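Local coordinates for nitroreductase family protein (Lactobacillus plantarum, PDB 4QLX), which uses flavin mononucleotide to reduce enone fatty acids, probably turning 10-oxo-(11E)-octadecenoate into 10-oxooctadecanoate with NADH, in a pathway that saturates polyunsaturated fatty acids, at residues Arg26-Val32 and Pro82-Ser88; Trp58-Asp64 and Ser88-Ala94; Gly163-Phe169 and Met192-Lys198. All coordinates share one frame; numbering follows the deposited sequence.

Interaction 1: Arg26-Val32 and Pro82-Ser88; sequences RQFDPNV and PQVDSAS. With FMN (flavin mononucleotide), chain C; KTC (10-oxooctadecanoic acid), chain I.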
loop_
_atom_site.group_PDB
_atom_site.type_symbol
_atom_site.label_atom_id
_atom_site.label_comp_id
_atom_site.label_asym_id
_atom_site.label_seq_id
_atom_site.Cartn_x
_atom_site.Cartn_y
_atom_site.Cartn_z
ATOM N N ARG A 26 -6.933 16.813 -5.410
ATOM C CA ARG A 26 -5.815 17.537 -5.989
ATOM C C ARG A 26 -5.861 19.032 -5.667
ATOM O O ARG A 26 -4.855 19.733 -5.792
ATOM C CB ARG A 26 -5.782 17.327 -7.509
ATOM C CG ARG A 26 -5.352 15.925 -7.919
ATOM C CD ARG A 26 -5.570 15.656 -9.406
ATOM N NE ARG A 26 -5.275 14.257 -9.726
ATOM C CZ ARG A 26 -6.172 13.274 -9.675
ATOM N NH1 ARG A 26 -7.435 13.531 -9.328
ATOM N NH2 ARG A 26 -5.808 12.032 -9.968
ATOM N N GLN A 27 -7.019 19.514 -5.243
ATOM C CA GLN A 27 -7.147 20.907 -4.831
ATOM C C GLN A 27 -7.547 20.940 -3.380
ATOM O O GLN A 27 -8.604 20.435 -3.006
ATOM C CB GLN A 27 -8.178 21.648 -5.680
ATOM C CG GLN A 27 -7.862 21.705 -7.146
ATOM C CD GLN A 27 -8.834 22.613 -7.895
ATOM O OE1 GLN A 27 -9.575 23.401 -7.284
ATOM N NE2 GLN A 27 -8.846 22.499 -9.218
ATOM N N PHE A 28 -6.697 21.515 -2.548
ATOM C CA PHE A 28 -6.982 21.539 -1.130
ATOM C C PHE A 28 -7.348 22.939 -0.689
ATOM O O PHE A 28 -7.117 23.897 -1.411
ATOM C CB PHE A 28 -5.780 21.008 -0.344
ATOM C CG PHE A 28 -5.305 19.677 -0.827
ATOM C CD1 PHE A 28 -4.352 19.591 -1.833
ATOM C CD2 PHE A 28 -5.844 18.510 -0.309
ATOM C CE1 PHE A 28 -3.923 18.358 -2.285
ATOM C CE2 PHE A 28 -5.420 17.274 -0.747
ATOM C CZ PHE A 28 -4.468 17.195 -1.741
ATOM N N ASP A 29 -7.939 23.045 0.492
ATOM C CA ASP A 29 -8.185 24.346 1.089
ATOM C C ASP A 29 -6.861 24.949 1.559
ATOM O O ASP A 29 -6.241 24.435 2.497
ATOM C CB ASP A 29 -9.166 24.225 2.249
ATOM C CG ASP A 29 -9.570 25.579 2.816
ATOM O OD1 ASP A 29 -8.942 26.600 2.453
ATOM O OD2 ASP A 29 -10.506 25.620 3.640
ATOM N N PRO A 30 -6.429 26.051 0.915
ATOM C CA PRO A 30 -5.161 26.695 1.273
ATOM C C PRO A 30 -5.217 27.424 2.615
ATOM O O PRO A 30 -4.177 27.876 3.084
ATOM C CB PRO A 30 -4.938 27.688 0.125
ATOM C CG PRO A 30 -6.333 28.050 -0.310
ATOM C CD PRO A 30 -7.119 26.772 -0.178
ATOM N N ASN A 31 -6.395 27.534 3.221
ATOM C CA ASN A 31 -6.498 28.153 4.540
ATOM C C ASN A 31 -6.252 27.185 5.691
ATOM O O ASN A 31 -6.101 27.617 6.840
ATOM C CB ASN A 31 -7.869 28.794 4.730
ATOM C CG ASN A 31 -8.109 29.932 3.764
ATOM O OD1 ASN A 31 -7.228 30.754 3.537
ATOM N ND2 ASN A 31 -9.292 29.956 3.158
ATOM N N VAL A 32 -6.242 25.883 5.403
ATOM C CA VAL A 32 -5.996 24.908 6.466
ATOM C C VAL A 32 -4.565 24.397 6.397
ATOM O O VAL A 32 -4.057 23.983 5.345
ATOM C CB VAL A 32 -6.982 23.718 6.427
ATOM C CG1 VAL A 32 -8.417 24.219 6.332
ATOM C CG2 VAL A 32 -6.673 22.815 5.283
ATOM N N PRO A 82 -0.959 22.101 -9.119
ATOM C CA PRO A 82 -2.113 22.374 -8.241
ATOM C C PRO A 82 -2.060 21.688 -6.867
ATOM O O PRO A 82 -2.321 22.314 -5.835
ATOM C CB PRO A 82 -3.294 21.831 -9.047
ATOM C CG PRO A 82 -2.885 22.037 -10.460
ATOM C CD PRO A 82 -1.396 21.801 -10.498
ATOM N N GLN A 83 -1.745 20.398 -6.870
ATOM C CA GLN A 83 -1.554 19.654 -5.634
ATOM C C GLN A 83 -0.450 20.261 -4.775
ATOM O O GLN A 83 -0.654 20.512 -3.598
ATOM C CB GLN A 83 -1.219 18.200 -5.939
ATOM C CG GLN A 83 -2.266 17.479 -6.740
ATOM C CD GLN A 83 -1.906 17.350 -8.204
ATOM O OE1 GLN A 83 -1.762 18.348 -8.918
ATOM N NE2 GLN A 83 -1.763 16.111 -8.664
ATOM N N VAL A 84 0.715 20.507 -5.364
ATOM C CA VAL A 84 1.830 21.033 -4.588
ATOM C C VAL A 84 1.529 22.427 -4.026
ATOM O O VAL A 84 1.705 22.661 -2.829
ATOM C CB VAL A 84 3.109 21.095 -5.411
ATOM C CG1 VAL A 84 4.215 21.749 -4.594
ATOM C CG2 VAL A 84 3.517 19.697 -5.855
ATOM N N ASP A 85 1.047 23.337 -4.875
ATOM C CA ASP A 85 0.688 24.679 -4.412
ATOM C C ASP A 85 -0.371 24.677 -3.311
ATOM O O ASP A 85 -0.213 25.366 -2.310
ATOM C CB ASP A 85 0.196 25.545 -5.579
ATOM C CG ASP A 85 1.303 25.912 -6.538
ATOM O OD1 ASP A 85 2.490 25.816 -6.154
ATOM O OD2 ASP A 85 0.990 26.306 -7.681
ATOM N N SER A 86 -1.451 23.917 -3.475
ATOM C CA SER A 86 -2.562 24.034 -2.519
ATOM C C SER A 86 -2.445 23.131 -1.291
ATOM O O SER A 86 -3.105 23.378 -0.283
ATOM C CB SER A 86 -3.909 23.767 -3.211
ATOM O OG SER A 86 -3.974 22.463 -3.764
ATOM N N ALA A 87 -1.623 22.084 -1.362
ATOM C CA ALA A 87 -1.541 21.139 -0.249
ATOM C C ALA A 87 -1.006 21.779 1.028
ATOM O O ALA A 87 -0.149 22.667 0.980
ATOM C CB ALA A 87 -0.679 19.943 -0.623
ATOM N N SER A 88 -1.524 21.330 2.169
ATOM C CA SER A 88 -0.970 21.727 3.459
ATOM C C SER A 88 0.479 21.247 3.552
ATOM O O SER A 88 1.360 21.979 3.990
ATOM C CB SER A 88 -1.785 21.156 4.622
ATOM O OG SER A 88 -3.145 21.562 4.566
HETATM N N1 FMN C . -2.465 11.880 -10.037
HETATM C C2 FMN C . -2.045 13.064 -10.606
HETATM O O2 FMN C . -2.829 13.992 -10.757
HETATM N N3 FMN C . -0.749 13.232 -11.016
HETATM C C4 FMN C . 0.147 12.203 -10.850
HETATM O O4 FMN C . 1.305 12.336 -11.221
HETATM C C4A FMN C . -0.268 11.004 -10.292
HETATM N N5 FMN C . 0.638 9.986 -10.139
HETATM C C5A FMN C . 0.263 8.797 -9.563
HETATM C C6 FMN C . 1.231 7.819 -9.430
HETATM C C7 FMN C . 0.902 6.607 -8.850
HETATM C C7M FMN C . 1.937 5.540 -8.689
HETATM C C8 FMN C . -0.394 6.387 -8.416
HETATM C C8M FMN C . -0.692 5.066 -7.788
HETATM C C9 FMN C . -1.372 7.379 -8.548
HETATM C C9A FMN C . -1.042 8.604 -9.133
HETATM N N10 FMN C . -1.973 9.639 -9.307
HETATM C C10 FMN C . -1.574 10.834 -9.879
HETATM C "C1'" FMN C . -3.412 9.507 -8.876
HETATM C "C2'" FMN C . -4.158 8.568 -9.851
HETATM O "O2'" FMN C . -4.430 9.222 -11.072
HETATM C "C3'" FMN C . -5.457 8.028 -9.259
HETATM O "O3'" FMN C . -5.124 7.169 -8.181
HETATM C "C4'" FMN C . -6.313 7.217 -10.242
HETATM O "O4'" FMN C . -6.780 7.992 -11.327
HETATM C "C5'" FMN C . -7.510 6.603 -9.518
HETATM O "O5'" FMN C . -8.305 7.600 -8.915
HETATM P P FMN C . -8.548 7.585 -7.319
HETATM O O1P FMN C . -9.394 8.799 -6.999
HETATM O O2P FMN C . -7.215 7.656 -6.594
HETATM O O3P FMN C . -9.277 6.329 -6.899
HETATM O O1 KTC I . -9.925 17.441 -13.197
HETATM C C17 KTC I . -9.506 16.465 -12.578
HETATM O O KTC I . -10.038 16.143 -11.396
HETATM C C16 KTC I . -8.396 15.617 -13.149
HETATM C C15 KTC I . -8.892 14.185 -13.284
HETATM C C14 KTC I . -7.787 13.201 -12.930
HETATM C C13 KTC I . -6.629 13.294 -13.911
HETATM C C12 KTC I . -5.582 12.230 -13.625
HETATM C C11 KTC I . -4.663 12.056 -14.827
HETATM C C10 KTC I . -3.594 10.995 -14.557
HETATM C C9 KTC I . -2.545 11.506 -13.585
HETATM C C8 KTC I . -1.667 10.342 -13.204
HETATM O O2 KTC I . -2.130 9.398 -12.570
HETATM C C7 KTC I . -0.218 10.347 -13.625
HETATM C C6 KTC I . 0.435 9.062 -13.136
HETATM C C5 KTC I . 1.925 9.281 -12.938
HETATM C C4 KTC I . 2.690 8.837 -14.176
HETATM C C3 KTC I . 3.988 9.619 -14.239
HETATM C C2 KTC I . 5.145 8.726 -14.653
HETATM C C1 KTC I . 6.222 9.537 -15.374
HETATM C C KTC I . 6.673 10.756 -14.591
HETATM O O HOH W 1 -5.340 21.799 2.793
HETATM O O HOH W 2 -2.699 24.384 2.604
#
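Arg26 lies alongside the side chain of Gln83, both running toward the flavin, with Arg26 CB 3.6 Å from Gln83 CG. The arginine chain is extended from CG to NE (chi2 169°, chi3 -174°), which carries the guanidinium past the glutamine to the pyrimidine end of FMN. There Arg26 NE donates to FMN O2 at 2.7 Å, a nearly straight bond (164° at the hydrogen), and NH2 makes a weak second bond to FMN N1. O2 thus meets the guanidinium at its edge, whereas C14 of the bound 10-oxooctadecanoic acid lies over one face, 3.6 Å from Arg26 NH1. The positive charge beside N1 and O2 would be expected to stabilise negative charge on the reduced flavin. Gln83 is bent at chi2, and its NE2 is bonded to Asn80 OD1 and Asn167 OD1, which fixes the amide.

Further along, Phe28 N donates to Ser86 OG at 3.1 Å. The same hydroxyl gives its proton to Pro82 O at 2.7 Å; that carbonyl also accepts from Ser86 N, the two donors arriving from opposite faces of its plane. Ser86 OG stands at the edge of the Phe28 ring, and Phe28 CD1 packs 3.9 Å from Ala87 CB. Past the helix end, Ser88 OG donates to Val32 O at 2.7 Å from above the carbonyl plane. One water joins Asp29 O to Ser88 OG, and another joins Val32 O to Ser86 O. A loop arginine and a helix glutamine meeting at the flavin pyrimidine form part of the FMN site of this nitroreductase-family fold.

Interaction 2: Trp58-Asp64 and Ser88-Ala94; sequences WHFVVVD and SAIVFIA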
loop_
_atom_site.group_PDB
_atom_site.type_symbol
_atom_site.label_atom_id
_atom_site.label_comp_id
_atom_site.label_asym_id
_atom_site.label_seq_id
_atom_site.Cartn_x
_atom_site.Cartn_y
_atom_site.Cartn_z
ATOM N N TRP A 58 12.246 2.992 3.506
ATOM C CA TRP A 58 11.609 4.233 3.050
ATOM C C TRP A 58 12.259 5.445 3.691
ATOM O O TRP A 58 12.850 5.343 4.762
ATOM C CB TRP A 58 10.112 4.229 3.367
ATOM C CG TRP A 58 9.752 3.657 4.725
ATOM C CD1 TRP A 58 10.065 4.186 5.949
ATOM C CD2 TRP A 58 8.993 2.473 4.985
ATOM N NE1 TRP A 58 9.548 3.405 6.947
ATOM C CE2 TRP A 58 8.879 2.345 6.384
ATOM C CE3 TRP A 58 8.384 1.508 4.170
ATOM C CZ2 TRP A 58 8.201 1.286 6.995
ATOM C CZ3 TRP A 58 7.704 0.452 4.775
ATOM C CH2 TRP A 58 7.617 0.356 6.178
ATOM N N HIS A 59 12.153 6.587 3.023
ATOM C CA HIS A 59 12.635 7.843 3.576
ATOM C C HIS A 59 11.666 8.943 3.190
ATOM O O HIS A 59 11.243 9.029 2.040
ATOM C CB HIS A 59 14.040 8.171 3.073
ATOM C CG HIS A 59 14.661 9.345 3.765
ATOM N ND1 HIS A 59 15.392 9.220 4.927
ATOM C CD2 HIS A 59 14.623 10.670 3.484
ATOM C CE1 HIS A 59 15.793 10.415 5.325
ATOM N NE2 HIS A 59 15.341 11.315 4.467
ATOM N N PHE A 60 11.316 9.778 4.155
ATOM C CA PHE A 60 10.291 10.794 3.971
ATOM C C PHE A 60 10.880 12.205 3.907
ATOM O O PHE A 60 11.705 12.577 4.735
ATOM C CB PHE A 60 9.278 10.695 5.107
ATOM C CG PHE A 60 8.710 9.306 5.293
ATOM C CD1 PHE A 60 7.708 8.837 4.459
ATOM C CD2 PHE A 60 9.192 8.467 6.285
ATOM C CE1 PHE A 60 7.186 7.568 4.617
ATOM C CE2 PHE A 60 8.677 7.206 6.445
ATOM C CZ PHE A 60 7.664 6.757 5.613
ATOM N N VAL A 61 10.469 12.999 2.923
ATOM C CA VAL A 61 10.870 14.398 2.914
ATOM C C VAL A 61 9.618 15.279 2.909
ATOM O O VAL A 61 8.830 15.229 1.972
ATOM C CB VAL A 61 11.756 14.737 1.709
ATOM C CG1 VAL A 61 12.129 16.226 1.726
ATOM C CG2 VAL A 61 12.995 13.873 1.696
ATOM N N VAL A 62 9.429 16.041 3.983
ATOM C CA VAL A 62 8.219 16.836 4.158
ATOM C C VAL A 62 8.422 18.225 3.577
ATOM O O VAL A 62 9.357 18.945 3.946
ATOM C CB VAL A 62 7.811 16.957 5.629
ATOM C CG1 VAL A 62 6.568 17.870 5.767
ATOM C CG2 VAL A 62 7.544 15.582 6.234
ATOM N N VAL A 63 7.535 18.581 2.654
ATOM C CA VAL A 63 7.552 19.869 1.989
ATOM C C VAL A 63 6.301 20.622 2.421
ATOM O O VAL A 63 5.195 20.218 2.069
ATOM C CB VAL A 63 7.574 19.695 0.457
ATOM C CG1 VAL A 63 7.662 21.042 -0.246
ATOM C CG2 VAL A 63 8.730 18.799 0.047
ATOM N N ASP A 64 6.446 21.681 3.214
ATOM C CA ASP A 64 5.251 22.375 3.703
ATOM C C ASP A 64 5.403 23.902 3.876
ATOM O O ASP A 64 4.627 24.527 4.602
ATOM C CB ASP A 64 4.805 21.758 5.028
ATOM C CG ASP A 64 5.728 22.120 6.171
ATOM O OD1 ASP A 64 6.892 22.500 5.899
ATOM O OD2 ASP A 64 5.293 22.021 7.335
ATOM N N SER A 88 -1.524 21.330 2.169
ATOM C CA SER A 88 -0.970 21.727 3.459
ATOM C C SER A 88 0.479 21.247 3.552
ATOM O O SER A 88 1.360 21.979 3.990
ATOM C CB SER A 88 -1.785 21.156 4.622
ATOM O OG SER A 88 -3.145 21.562 4.566
ATOM N N ALA A 89 0.717 20.007 3.138
ATOM C CA ALA A 89 2.072 19.469 3.099
ATOM C C ALA A 89 2.169 18.381 2.046
ATOM O O ALA A 89 1.189 17.694 1.763
ATOM C CB ALA A 89 2.474 18.929 4.457
ATOM N N ILE A 90 3.345 18.251 1.445
ATOM C CA ILE A 90 3.617 17.119 0.579
ATOM C C ILE A 90 4.637 16.246 1.308
ATOM O O ILE A 90 5.610 16.752 1.863
ATOM C CB ILE A 90 4.147 17.539 -0.802
ATOM C CG1 ILE A 90 3.153 18.484 -1.490
ATOM C CG2 ILE A 90 4.422 16.319 -1.680
ATOM C CD1 ILE A 90 3.435 19.964 -1.220
ATOM N N VAL A 91 4.382 14.945 1.343
ATOM C CA VAL A 91 5.343 14.014 1.900
ATOM C C VAL A 91 5.926 13.213 0.747
ATOM O O VAL A 91 5.242 12.358 0.156
ATOM C CB VAL A 91 4.707 13.096 2.941
ATOM C CG1 VAL A 91 5.711 12.042 3.422
ATOM C CG2 VAL A 91 4.170 13.923 4.105
ATOM N N PHE A 92 7.174 13.508 0.388
ATOM C CA PHE A 92 7.789 12.748 -0.684
ATOM C C PHE A 92 8.488 11.514 -0.140
ATOM O O PHE A 92 9.199 11.586 0.869
ATOM C CB PHE A 92 8.785 13.579 -1.498
ATOM C CG PHE A 92 9.164 12.907 -2.779
ATOM C CD1 PHE A 92 8.409 13.107 -3.929
ATOM C CD2 PHE A 92 10.214 12.000 -2.814
ATOM C CE1 PHE A 92 8.721 12.450 -5.100
ATOM C CE2 PHE A 92 10.535 11.336 -3.983
ATOM C CZ PHE A 92 9.796 11.553 -5.125
ATOM N N ILE A 93 8.300 10.390 -0.826
ATOM C CA ILE A 93 8.863 9.131 -0.375
ATOM C C ILE A 93 9.964 8.669 -1.323
ATOM O O ILE A 93 9.770 8.560 -2.532
ATOM C CB ILE A 93 7.770 8.035 -0.235
ATOM C CG1 ILE A 93 6.561 8.602 0.517
ATOM C CG2 ILE A 93 8.334 6.812 0.519
ATOM C CD1 ILE A 93 5.342 7.668 0.558
ATOM N N ALA A 94 11.140 8.433 -0.760
ATOM C CA ALA A 94 12.260 7.932 -1.536
ATOM C C ALA A 94 12.671 6.578 -0.964
ATOM O O ALA A 94 12.485 6.324 0.220
ATOM C CB ALA A 94 13.418 8.912 -1.512
#
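Val63 N donates to Ile90 O at 2.8 Å, nearly straight at the hydrogen (176°), and Ile90 N returns a bond to Val63 O. This reciprocal pair belongs to the antiparallel sheet of the nitroreductase fold, in which strand 58-63 is outermost within the chain and strand 89-96 is its neighbour. The pattern repeats at Val61 with Phe92 and at His59 with Ala94, giving six backbone bonds. The least straight is His59 N to Ala94 O, with 133° at the hydrogen. Phe60 with Ile93 and Val62 with Val91 are the intervening non-hydrogen-bonded pairs, where CA-H groups approach carbonyls; Phe60 CA, for instance, is 3.4 Å from Phe92 O.

On the face bearing Phe60, Val62, Val91 and Ile93, the phenyl ring is the main link. Its CG sits anti to the carbonyl carbon (chi1 -53°), which brings CD1 over the neighbouring strand, 3.9 Å from Val91 CG1 and 4.1 Å from Ile93 CG1. The Phe60 and Ile93 side chains run side by side, while Val91 is crossed obliquely. Helix 36-46 covers this face through Leu39 and Ile43, and helix 137-161 through Cys148 and Val151. The other face, with Val61, Val63, Ile90 and Phe92, is covered in part by Met177 and Leu181 of helix 177-181.

At the start of strand 89-96, Ser88 and Ala89 both face Ile196 of strand 188-197, its other neighbour, forming a classic beta bulge. The Asp64 carboxylate leads away from segment 88-94, to a salt bridge with Arg36, and leaves CB to do the packing: Asp64 CB lies 3.7 Å from Ala89 CB.

Interaction 3: Gly163-Phe169 and Met192-Lys198; sequences GYDANAF and MGIAIGK. With FMN (flavin mononucleotide), chain C.
Phe169 CB starts at the flavin, 3.3 Å from FMN C4 and close to O4, and from there the side chain turns back over the neighbouring strand. Chi1 of 68° places CG between the backbone N and the carbonyl carbon, from where the ring spreads across Gly193. CD1 lies 3.5 Å from Gly193 O, CE1 meets Gly193 C and has Ala195 N at the ring edge, and CZ ends 3.8 Å from Gly193 CA. That CA sits over the ring face, 4.0 Å from the centroid and 19° off the normal, a CH-pi contact. A side chain at Gly193 would run into CZ, so the glycine makes room for the ring. With an alanine at Phe169 the CB beside the flavin would stay, but the loss of the ring would probably uncover Gly193 CA and open a gap over Gly193 and Ala195.

The two strands are antiparallel neighbours in the sheet of the nitroreductase fold, with 165-169 outermost within the chain. Six backbone bonds join Asp165 to Gly197, Asn167 to Ala195 and Phe169 to Gly193; the last pair includes Gly193 N to Phe169 O at 2.8 Å. The opposite face carries Ala166, Ala168, Ile194 and Ile196, where Ala168 CB touches Ile194 CD1 at 3.7 Å; Leu156 of helix 137-161 packs on Ala166 and Ile194.

Strand 165-169 delivers its end to the cofactor: Ala168 O approaches FMN N10 to 2.9 Å, and Asn167 ND2 lies near FMN C1'. The Asn167 amide is itself held, its OD1 accepting from Gln83 NE2. At the far end Tyr164 and Lys198 cross at about a right angle, with Lys198 CG in the ring plane, 3.9 Å from Tyr164 CD1; the Tyr164 hydroxyl bonds Glu38.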
loop_
_atom_site.group_PDB
_atom_site.type_symbol
_atom_site.label_atom_id
_atom_site.label_comp_id
_atom_site.label_asym_id
_atom_site.label_seq_id
_atom_site.Cartn_x
_atom_site.Cartn_y
_atom_site.Cartn_z
ATOM N N GLY A 163 -9.095 12.896 8.991
ATOM C CA GLY A 163 -10.063 13.878 8.536
ATOM C C GLY A 163 -9.606 14.698 7.341
ATOM O O GLY A 163 -10.282 15.640 6.942
ATOM N N TYR A 164 -8.464 14.327 6.762
ATOM C CA TYR A 164 -7.933 15.008 5.594
ATOM C C TYR A 164 -8.221 14.232 4.314
ATOM O O TYR A 164 -9.060 13.329 4.292
ATOM C CB TYR A 164 -6.424 15.229 5.753
ATOM C CG TYR A 164 -6.111 16.067 6.975
ATOM C CD1 TYR A 164 -6.667 17.334 7.123
ATOM C CD2 TYR A 164 -5.277 15.595 7.980
ATOM C CE1 TYR A 164 -6.413 18.106 8.240
ATOM C CE2 TYR A 164 -5.010 16.365 9.107
ATOM C CZ TYR A 164 -5.579 17.627 9.221
ATOM O OH TYR A 164 -5.326 18.409 10.324
ATOM N N ASP A 165 -7.519 14.601 3.254
ATOM C CA ASP A 165 -7.550 13.861 2.003
ATOM C C ASP A 165 -6.206 14.018 1.346
ATOM O O ASP A 165 -5.352 14.736 1.863
ATOM C CB ASP A 165 -8.675 14.347 1.091
ATOM C CG ASP A 165 -9.994 13.691 1.424
ATOM O OD1 ASP A 165 -10.133 12.466 1.162
ATOM O OD2 ASP A 165 -10.880 14.378 1.973
ATOM N N ALA A 166 -6.014 13.361 0.205
ATOM C CA ALA A 166 -4.673 13.200 -0.325
ATOM C C ALA A 166 -4.623 12.723 -1.768
ATOM O O ALA A 166 -5.560 12.114 -2.282
ATOM C CB ALA A 166 -3.878 12.204 0.582
ATOM N N ASN A 167 -3.497 13.001 -2.410
ATOM C CA ASN A 167 -3.227 12.503 -3.744
ATOM C C ASN A 167 -1.824 11.940 -3.784
ATOM O O ASN A 167 -0.879 12.596 -3.334
ATOM C CB ASN A 167 -3.387 13.615 -4.792
ATOM C CG ASN A 167 -2.844 13.216 -6.161
ATOM O OD1 ASN A 167 -1.934 13.850 -6.694
ATOM N ND2 ASN A 167 -3.399 12.151 -6.730
ATOM N N ALA A 168 -1.691 10.720 -4.301
ATOM C CA ALA A 168 -0.380 10.139 -4.563
ATOM C C ALA A 168 0.001 10.515 -5.978
ATOM O O ALA A 168 -0.869 10.595 -6.853
ATOM C CB ALA A 168 -0.392 8.610 -4.367
ATOM N N PHE A 169 1.278 10.821 -6.210
ATOM C CA PHE A 169 1.700 11.213 -7.557
ATOM C C PHE A 169 3.168 10.907 -7.832
ATOM O O PHE A 169 4.022 11.110 -6.973
ATOM C CB PHE A 169 1.421 12.705 -7.810
ATOM C CG PHE A 169 2.273 13.639 -6.996
ATOM C CD1 PHE A 169 1.849 14.064 -5.745
ATOM C CD2 PHE A 169 3.486 14.102 -7.486
ATOM C CE1 PHE A 169 2.617 14.925 -4.993
ATOM C CE2 PHE A 169 4.268 14.961 -6.737
ATOM C CZ PHE A 169 3.831 15.376 -5.480
ATOM N N MET A 192 7.415 8.329 -5.005
ATOM C CA MET A 192 6.169 9.077 -5.159
ATOM C C MET A 192 6.022 10.192 -4.130
ATOM O O MET A 192 6.580 10.125 -3.038
ATOM C CB MET A 192 4.948 8.140 -5.070
ATOM C CG MET A 192 4.724 7.527 -3.679
ATOM S SD MET A 192 3.187 6.589 -3.471
ATOM C CE MET A 192 3.627 5.033 -4.250
ATOM N N GLY A 193 5.259 11.220 -4.493
ATOM C CA GLY A 193 4.860 12.239 -3.539
ATOM C C GLY A 193 3.463 11.950 -3.019
ATOM O O GLY A 193 2.632 11.365 -3.721
ATOM N N ILE A 194 3.212 12.330 -1.775
ATOM C CA ILE A 194 1.867 12.276 -1.211
ATOM C C ILE A 194 1.466 13.698 -0.829
ATOM O O ILE A 194 1.991 14.250 0.139
ATOM C CB ILE A 194 1.773 11.373 0.037
ATOM C CG1 ILE A 194 2.294 9.946 -0.230
ATOM C CG2 ILE A 194 0.352 11.338 0.583
ATOM C CD1 ILE A 194 1.560 9.181 -1.306
ATOM N N ALA A 195 0.551 14.301 -1.586
ATOM C CA ALA A 195 0.040 15.618 -1.218
ATOM C C ALA A 195 -1.095 15.445 -0.232
ATOM O O ALA A 195 -1.971 14.632 -0.459
ATOM C CB ALA A 195 -0.433 16.394 -2.464
ATOM N N ILE A 196 -1.090 16.218 0.851
ATOM C CA ILE A 196 -2.101 16.089 1.903
ATOM C C ILE A 196 -2.724 17.446 2.264
ATOM O O ILE A 196 -2.026 18.462 2.318
ATOM C CB ILE A 196 -1.489 15.473 3.196
ATOM C CG1 ILE A 196 -0.777 14.143 2.903
ATOM C CG2 ILE A 196 -2.535 15.307 4.290
ATOM C CD1 ILE A 196 -0.185 13.464 4.176
ATOM N N GLY A 197 -4.033 17.462 2.512
ATOM C CA GLY A 197 -4.696 18.641 3.049
ATOM C C GLY A 197 -6.185 18.416 3.214
ATOM O O GLY A 197 -6.654 17.287 3.079
ATOM N N LYS A 198 -6.928 19.479 3.522
ATOM C CA LYS A 198 -8.392 19.437 3.537
ATOM C C LYS A 198 -8.922 19.649 2.141
ATOM O O LYS A 198 -8.474 20.553 1.444
ATOM C CB LYS A 198 -8.995 20.518 4.448
ATOM C CG LYS A 198 -9.118 20.166 5.916
ATOM C CD LYS A 198 -10.287 19.225 6.167
ATOM C CE LYS A 198 -11.606 19.845 5.735
ATOM N NZ LYS A 198 -12.753 18.944 6.069
HETATM N N1 FMN C . -2.465 11.880 -10.037
HETATM C C2 FMN C . -2.045 13.064 -10.606
HETATM O O2 FMN C . -2.829 13.992 -10.757
HETATM N N3 FMN C . -0.749 13.232 -11.016
HETATM C C4 FMN C . 0.147 12.203 -10.850
HETATM O O4 FMN C . 1.305 12.336 -11.221
HETATM C C4A FMN C . -0.268 11.004 -10.292
HETATM N N5 FMN C . 0.638 9.986 -10.139
HETATM C C5A FMN C . 0.263 8.797 -9.563
HETATM C C6 FMN C . 1.231 7.819 -9.430
HETATM C C7 FMN C . 0.902 6.607 -8.850
HETATM C C7M FMN C . 1.937 5.540 -8.689
HETATM C C8 FMN C . -0.394 6.387 -8.416
HETATM C C8M FMN C . -0.692 5.066 -7.788
HETATM C C9 FMN C . -1.372 7.379 -8.548
HETATM C C9A FMN C . -1.042 8.604 -9.133
HETATM N N10 FMN C . -1.973 9.639 -9.307
HETATM C C10 FMN C . -1.574 10.834 -9.879
HETATM C "C1'" FMN C . -3.412 9.507 -8.876
HETATM C "C2'" FMN C . -4.158 8.568 -9.851
HETATM O "O2'" FMN C . -4.430 9.222 -11.072
HETATM C "C3'" FMN C . -5.457 8.028 -9.259
HETATM O "O3'" FMN C . -5.124 7.169 -8.181
HETATM C "C4'" FMN C . -6.313 7.217 -10.242
HETATM O "O4'" FMN C . -6.780 7.992 -11.327
HETATM C "C5'" FMN C . -7.510 6.603 -9.518
HETATM O "O5'" FMN C . -8.305 7.600 -8.915
HETATM P P FMN C . -8.548 7.585 -7.319
HETATM O O1P FMN C . -9.394 8.799 -6.999
HETATM O O2P FMN C . -7.215 7.656 -6.594
HETATM O O3P FMN C . -9.277 6.329 -6.899
#

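How the interactions relate
Interactions 1 and 3 both touch FMN and have centres about 9 Å apart. They are joined near the flavin by Gln83 NE2 and Asn167 OD1, at 3.0 Å, and at their other ends by Asp29 N and Lys198 O, at 2.7 Å. Interactions 2 and 3 share one sheet, because strands 89-96 and 188-197 are neighbours: Val91 N lies 2.8 Å from Ile194 O, and Ile93 N the same distance from Met192 O. Ser88 belongs to both interactions 1 and 2, where the chain passes from helix 81-86 into strand 89-96. Interaction 2 stands farther from this flavin; the FMN about 7 Å from its Trp58 side chain (nearest atoms) is the other one of the assembly.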